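Local coordinates for ABC transporter, substrate-binding protein (Clostridium perfringens, PDB 4EDP) that probably binds a solute outside the cell membrane and hands it to the membrane part of an ABC importer, at residues I143-D146 with E152-S155; N253-S258 with G321-N326. One frame throughout, in Å; residues are numbered along the deposited sequence.

Contact 1: residues I143-D146 with E152-S155; sequences IVVD and EINS
Val145 and Ile153 are the nearest CA pair, 7.6 Å apart, where the end of strand 135-145 faces the irregular chain that comes back past it; no hydrogen bond joins the two segments, and the contact is made mainly by aliphatic side chains. Ile153 is the hub and divides its two branches between two partners. Its CG2 methyl lies 3.8 Å from Ile143 CD1 and 3.9 Å from Ile143 CG2, while its CD1 reaches the other way and meets Val145 CG2 at 4.1 Å. The split follows from chi1 of Ile153 (-56°), which sets CG1 beside the backbone N and CG2 anti to it. Ile143, extended to its tip by a chi2 of 174°, also brings CD1 to 3.5 Å from Ser155 O, a methyl against a carbonyl oxygen. All three aliphatic residues are buried, and Ile153 also packs on Leu164 and Ala233. Beyond them the loop turns polar: Asp158 OD2 accepts bonds from the backbone N of both Asn154 and Ser155. This is hydrophobic packing of a connecting loop on a sheet strand, within the alpha/beta fold of a periplasmic-binding-protein-like solute receptor.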
ATOM      1  N   ILE A 143      -3.760  -9.846 -10.715  1.00 11.31           N
ATOM      2  CA  ILE A 143      -5.020 -10.020 -11.429  1.00 11.50           C
ATOM      3  C   ILE A 143      -5.624 -11.323 -10.880  1.00 11.70           C
ATOM      4  O   ILE A 143      -5.111 -12.428 -11.112  1.00 12.52           O
ATOM      5  CB  ILE A 143      -4.854 -10.158 -12.946  1.00 11.68           C
ATOM      6  CG1 ILE A 143      -4.070  -8.967 -13.525  1.00 12.95           C
ATOM      7  CG2 ILE A 143      -6.253 -10.272 -13.597  1.00 10.29           C
ATOM      8  CD1 ILE A 143      -3.745  -9.106 -15.022  1.00 13.73           C
ATOM      9  N   VAL A 144      -6.691 -11.194 -10.114  1.00 11.51           N
ATOM     10  CA  VAL A 144      -7.385 -12.355  -9.578  1.00 12.40           C
ATOM     11  C   VAL A 144      -8.281 -12.816 -10.700  1.00 12.91           C
ATOM     12  O   VAL A 144      -9.088 -12.030 -11.219  1.00 13.76           O
ATOM     13  CB  VAL A 144      -8.187 -11.998  -8.322  1.00 12.68           C
ATOM     14  CG1 VAL A 144      -8.945 -13.261  -7.773  1.00 10.81           C
ATOM     15  CG2 VAL A 144      -7.245 -11.409  -7.292  1.00 13.99           C
ATOM     16  N   VAL A 145      -8.134 -14.082 -11.088  1.00 12.41           N
ATOM     17  CA  VAL A 145      -8.838 -14.638 -12.224  1.00 14.05           C
ATOM     18  C   VAL A 145      -9.552 -15.941 -11.941  1.00 14.32           C
ATOM     19  O   VAL A 145      -9.036 -16.791 -11.218  1.00 13.04           O
ATOM     20  CB  VAL A 145      -7.804 -14.949 -13.379  1.00 14.70           C
ATOM     21  CG1 VAL A 145      -8.503 -15.606 -14.595  1.00 17.65           C
ATOM     22  CG2 VAL A 145      -7.053 -13.691 -13.809  1.00 14.90           C
ATOM     23  N   ASP A 146     -10.761 -16.088 -12.487  1.00 15.84           N
ATOM     24  CA  ASP A 146     -11.517 -17.352 -12.399  1.00 17.42           C
ATOM     25  C   ASP A 146     -11.131 -18.088 -13.688  1.00 17.88           C
ATOM     26  O   ASP A 146     -11.616 -17.749 -14.760  1.00 18.37           O
ATOM     27  CB  ASP A 146     -13.026 -17.107 -12.376  1.00 18.74           C
ATOM     28  CG  ASP A 146     -13.829 -18.391 -12.478  1.00 22.38           C
ATOM     29  OD1 ASP A 146     -13.232 -19.492 -12.452  1.00 20.54           O
ATOM     30  OD2 ASP A 146     -15.070 -18.296 -12.618  1.00 26.22           O
ATOM     31  N   GLU A 152      -7.856 -16.521 -21.263  1.00 20.01           N
ATOM     32  CA  GLU A 152      -6.457 -16.382 -20.872  1.00 20.69           C
ATOM     33  C   GLU A 152      -6.097 -14.935 -20.514  1.00 19.35           C
ATOM     34  O   GLU A 152      -6.312 -14.007 -21.308  1.00 18.63           O
ATOM     35  CB  GLU A 152      -5.546 -16.874 -21.989  1.00 22.47           C
ATOM     36  CG  GLU A 152      -4.074 -16.907 -21.616  1.00 26.73           C
ATOM     37  CD  GLU A 152      -3.718 -17.996 -20.590  1.00 31.82           C
ATOM     38  OE1 GLU A 152      -4.560 -18.865 -20.276  1.00 34.86           O
ATOM     39  OE2 GLU A 152      -2.559 -17.987 -20.130  1.00 39.42           O
ATOM     40  N   ILE A 153      -5.564 -14.755 -19.302  1.00 17.80           N
ATOM     41  CA  ILE A 153      -5.151 -13.450 -18.798  1.00 15.88           C
ATOM     42  C   ILE A 153      -3.787 -13.629 -18.132  1.00 16.02           C
ATOM     43  O   ILE A 153      -3.684 -14.256 -17.063  1.00 16.21           O
ATOM     44  CB  ILE A 153      -6.155 -12.874 -17.762  1.00 16.60           C
ATOM     45  CG1 ILE A 153      -7.556 -12.788 -18.356  1.00 17.29           C
ATOM     46  CG2 ILE A 153      -5.674 -11.514 -17.288  1.00 16.62           C
ATOM     47  CD1 ILE A 153      -8.654 -12.458 -17.347  1.00 19.30           C
ATOM     48  N   ASN A 154      -2.749 -13.093 -18.762  0.50 15.02           N
ATOM     49  CA  ASN A 154      -1.380 -13.219 -18.259  0.50 14.40           C
ATOM     50  C   ASN A 154      -0.737 -11.889 -17.895  0.50 14.41           C
ATOM     51  O   ASN A 154      -0.064 -11.750 -16.873  0.50 14.95           O
ATOM     52  CB  ASN A 154      -0.518 -13.897 -19.331  0.50 15.68           C
ATOM     53  CG  ASN A 154      -0.902 -15.342 -19.555  0.50 14.74           C
ATOM     54  OD1 ASN A 154      -0.896 -16.138 -18.618  0.50 17.63           O
ATOM     55  ND2 ASN A 154      -1.202 -15.697 -20.797  0.50 14.54           N
ATOM     56  N   SER A 155      -1.002 -10.888 -18.714  1.00 14.80           N
ATOM     57  CA  SER A 155      -0.368  -9.571 -18.579  1.00 14.35           C
ATOM     58  C   SER A 155      -1.425  -8.529 -18.215  1.00 13.38           C
ATOM     59  O   SER A 155      -2.626  -8.789 -18.324  1.00 13.75           O
ATOM     60  CB  SER A 155       0.233  -9.185 -19.921  1.00 15.49           C
ATOM     61  OG  SER A 155      -0.808  -8.999 -20.864  1.00 14.52           O
TER

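Contact 2: residues N253-S258 with G321-N326; sequences NVIPES and GPVVDN
A loop leaving strand 252-254 meets the short, weakly bonded helical turn 322-325 at the surface of this solute-binding-protein fold, and Asn326, directly after that turn, makes the main connection. Its ND2 donates to Glu257 O over 2.8 Å, with an N-H...O angle of 142°. The acceptor lies almost in the amide plane of Asn326, only 5° out of it, whereas ND2 itself stands well above the carbonyl plane of Glu257 and does not follow a lone pair. With CG anti to the backbone N (chi1 -163°), the amide reaches across to the carbonyls of Pro256 and Glu257. Water extends the grip: water 1 accepts from Asn326 ND2 at 2.7 Å and donates to Pro256 O at 2.8 Å. Water 3 sits within bonding distance of Ser258 O and Asn326 O, but has more acceptors near it than protons, so it cannot serve them all at once. Ser258 O also receives a weak bond from Lys328 NZ. Apart from this polar group, in one of the two modelled conformers of Val323 its CG2 methyl lies 4.0 Å from Ile255 CG2, a tentative contact; Val323 also packs on Thr260. One amide thus serves two successive carbonyls of the loop that follows strand 252-254 through its NH2 group, Glu257 O directly and Pro256 O through water, which implies a hydrated polar attachment with at most a slight methyl contact beside it.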
ATOM      1  N   ASN A 253      -4.113 -16.073  -8.780  1.00 11.70           N
ATOM      2  CA  ASN A 253      -3.532 -14.747  -8.695  1.00 10.31           C
ATOM      3  C   ASN A 253      -2.418 -14.633  -9.716  1.00 11.46           C
ATOM      4  O   ASN A 253      -1.313 -15.169  -9.529  1.00 10.54           O
ATOM      5  CB  ASN A 253      -2.981 -14.538  -7.289  1.00 10.92           C
ATOM      6  CG  ASN A 253      -2.531 -13.135  -7.032  1.00 12.18           C
ATOM      7  OD1 ASN A 253      -3.098 -12.170  -7.546  1.00 17.25           O
ATOM      8  ND2 ASN A 253      -1.506 -12.999  -6.177  1.00 17.28           N
ATOM      9  N   VAL A 254      -2.720 -13.941 -10.794  1.00 10.78           N
ATOM     10  CA  VAL A 254      -1.784 -13.751 -11.893  1.00 11.40           C
ATOM     11  C   VAL A 254      -0.951 -12.490 -11.659  1.00 11.54           C
ATOM     12  O   VAL A 254      -1.502 -11.412 -11.417  1.00 12.33           O
ATOM     13  CB  VAL A 254      -2.543 -13.653 -13.265  1.00 10.85           C
ATOM     14  CG1 VAL A 254      -1.608 -13.254 -14.384  1.00 13.10           C
ATOM     15  CG2 VAL A 254      -3.265 -14.975 -13.595  1.00 11.03           C
ATOM     16  N   ILE A 255       0.381 -12.639 -11.703  1.00 12.42           N
ATOM     17  CA  ILE A 255       1.296 -11.503 -11.576  1.00 13.15           C
ATOM     18  C   ILE A 255       1.947 -11.340 -12.943  1.00 13.86           C
ATOM     19  O   ILE A 255       2.673 -12.228 -13.387  1.00 14.80           O
ATOM     20  CB  ILE A 255       2.383 -11.742 -10.513  1.00 14.59           C
ATOM     21  CG1 ILE A 255       1.755 -12.030  -9.147  1.00 16.27           C
ATOM     22  CG2 ILE A 255       3.366 -10.537 -10.432  1.00 15.18           C
ATOM     23  CD1 ILE A 255       0.843 -10.944  -8.627  1.00 18.70           C
ATOM     24  N   PRO A 256       1.673 -10.227 -13.641  1.00 12.45           N
ATOM     25  CA  PRO A 256       2.292 -10.090 -14.946  1.00 12.26           C
ATOM     26  C   PRO A 256       3.816 -10.117 -14.888  1.00 12.48           C
ATOM     27  O   PRO A 256       4.408  -9.681 -13.916  1.00 13.81           O
ATOM     28  CB  PRO A 256       1.789  -8.724 -15.431  1.00 12.07           C
ATOM     29  CG  PRO A 256       0.436  -8.599 -14.807  1.00 12.83           C
ATOM     30  CD  PRO A 256       0.651  -9.191 -13.417  1.00 13.24           C
ATOM     31  N   GLU A 257       4.430 -10.615 -15.947  1.00 14.59           N
ATOM     32  CA  GLU A 257       5.882 -10.663 -16.038  1.00 16.27           C
ATOM     33  C   GLU A 257       6.521  -9.282 -15.995  1.00 16.16           C
ATOM     34  O   GLU A 257       7.678  -9.122 -15.582  1.00 16.13           O
ATOM     35  CB  GLU A 257       6.300 -11.388 -17.321  1.00 19.10           C
ATOM     36  CG  GLU A 257       6.097 -12.883 -17.234  1.00 23.86           C
ATOM     37  CD  GLU A 257       6.866 -13.652 -18.292  1.00 34.71           C
ATOM     38  OE1 GLU A 257       7.336 -13.018 -19.267  1.00 38.44           O
ATOM     39  OE2 GLU A 257       7.012 -14.893 -18.141  1.00 36.96           O
ATOM     40  N   SER A 258       5.764  -8.274 -16.399  1.00 14.77           N
ATOM     41  CA  SER A 258       6.273  -6.905 -16.440  1.00 14.54           C
ATOM     42  C   SER A 258       6.450  -6.348 -15.031  1.00 13.84           C
ATOM     43  O   SER A 258       7.196  -5.383 -14.824  1.00 13.77           O
ATOM     44  CB  SER A 258       5.351  -6.024 -17.290  1.00 14.25           C
ATOM     45  OG  SER A 258       4.084  -5.882 -16.684  1.00 14.60           O
ATOM     46  N   GLY A 321       8.902 -12.468  -1.462  1.00 19.27           N
ATOM     47  CA  GLY A 321       9.707 -13.214  -2.426  1.00 20.54           C
ATOM     48  C   GLY A 321      10.014 -12.519  -3.724  1.00 18.81           C
ATOM     49  O   GLY A 321       9.963 -11.291  -3.811  1.00 16.98           O
ATOM     50  N   PRO A 322      10.307 -13.309  -4.754  1.00 19.02           N
ATOM     51  CA  PRO A 322      10.664 -12.799  -6.062  1.00 19.71           C
ATOM     52  C   PRO A 322       9.725 -11.750  -6.620  1.00 18.78           C
ATOM     53  O   PRO A 322      10.170 -10.858  -7.356  1.00 19.04           O
ATOM     54  CB  PRO A 322      10.668 -14.064  -6.936  1.00 21.84           C
ATOM     55  CG  PRO A 322      11.023 -15.135  -6.010  1.00 22.04           C
ATOM     56  CD  PRO A 322      10.358 -14.781  -4.714  1.00 21.14           C
ATOM     57  N   VAL A 323       8.447 -11.824  -6.258  0.50 17.88           N
ATOM     58  CA  VAL A 323       7.469 -10.863  -6.748  0.50 17.11           C
ATOM     59  C   VAL A 323       7.901  -9.434  -6.440  0.50 16.78           C
ATOM     60  O   VAL A 323       7.707  -8.535  -7.259  0.50 16.08           O
ATOM     61  CB  VAL A 323       6.073 -11.096  -6.132  0.50 16.91           C
ATOM     62  CG1 VAL A 323       6.087 -10.787  -4.626  0.50 14.95           C
ATOM     63  CG2 VAL A 323       5.034 -10.227  -6.823  0.50 17.61           C
ATOM     64  N   VAL A 324       8.488  -9.228  -5.262  1.00 17.34           N
ATOM     65  CA  VAL A 324       8.918  -7.900  -4.834  1.00 17.56           C
ATOM     66  C   VAL A 324      10.063  -7.377  -5.699  1.00 18.40           C
ATOM     67  O   VAL A 324      10.053  -6.216  -6.072  1.00 19.44           O
ATOM     68  CB  VAL A 324       9.361  -7.878  -3.344  1.00 17.80           C
ATOM     69  CG1 VAL A 324       9.928  -6.500  -2.973  1.00 19.17           C
ATOM     70  CG2 VAL A 324       8.176  -8.252  -2.440  1.00 19.21           C
ATOM     71  N   ASP A 325      11.017  -8.244  -6.021  1.00 19.52           N
ATOM     72  CA  ASP A 325      12.217  -7.884  -6.811  1.00 22.03           C
ATOM     73  C   ASP A 325      11.888  -7.281  -8.189  1.00 20.28           C
ATOM     74  O   ASP A 325      12.631  -6.424  -8.706  1.00 18.68           O
ATOM     75  CB  ASP A 325      13.105  -9.117  -7.065  1.00 24.70           C
ATOM     76  CG  ASP A 325      13.409  -9.948  -5.799  1.00 29.84           C
ATOM     77  OD1 ASP A 325      13.090  -9.523  -4.666  1.00 36.39           O
ATOM     78  OD2 ASP A 325      13.960 -11.067  -5.959  1.00 34.85           O
ATOM     79  N   ASN A 326      10.786  -7.738  -8.783  1.00 18.60           N
ATOM     80  CA  ASN A 326      10.407  -7.299 -10.117  1.00 18.45           C
ATOM     81  C   ASN A 326       9.301  -6.221 -10.120  1.00 17.63           C
ATOM     82  O   ASN A 326       8.826  -5.798 -11.185  1.00 16.70           O
ATOM     83  CB  ASN A 326       9.899  -8.511 -10.891  1.00 19.72           C
ATOM     84  CG  ASN A 326       9.860  -8.264 -12.378  1.00 24.48           C
ATOM     85  OD1 ASN A 326      10.801  -7.712 -12.941  1.00 29.01           O
ATOM     86  ND2 ASN A 326       8.795  -8.706 -13.032  1.00 30.59           N
TER
HETATM   87  O   HOH W   1       6.545  -9.918 -12.088  1.00 20.69           O
HETATM   88  O   HOH W   2      10.193  -7.760 -16.257  1.00 46.40           O
HETATM   89  O   HOH W   3       9.794  -5.453 -13.719  0.50 22.91           O

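Strands 135-145 and 252-254 are neighbours in the sheet, and they connect the two contacts, whose centres lie 13 Å apart. Ile143 N probably donates to Val254 O, while Val254 CG1 packs against the carbonyl oxygens of Ile153 and Asn154, so 253-258 adjoins both segments of contact 1. Trp156 is shared by both: Ile143 of contact 1 and Pro256 and Ser258 of contact 2 pack on it. Contact 1 is buried, joins parts of the chain close in sequence and relies on aliphatic packing. Contact 2 is at the surface, bridges 62 intervening residues and depends mostly on an amide, backbone carbonyls and water; apolar contact is slight and depends on the conformer of Val323.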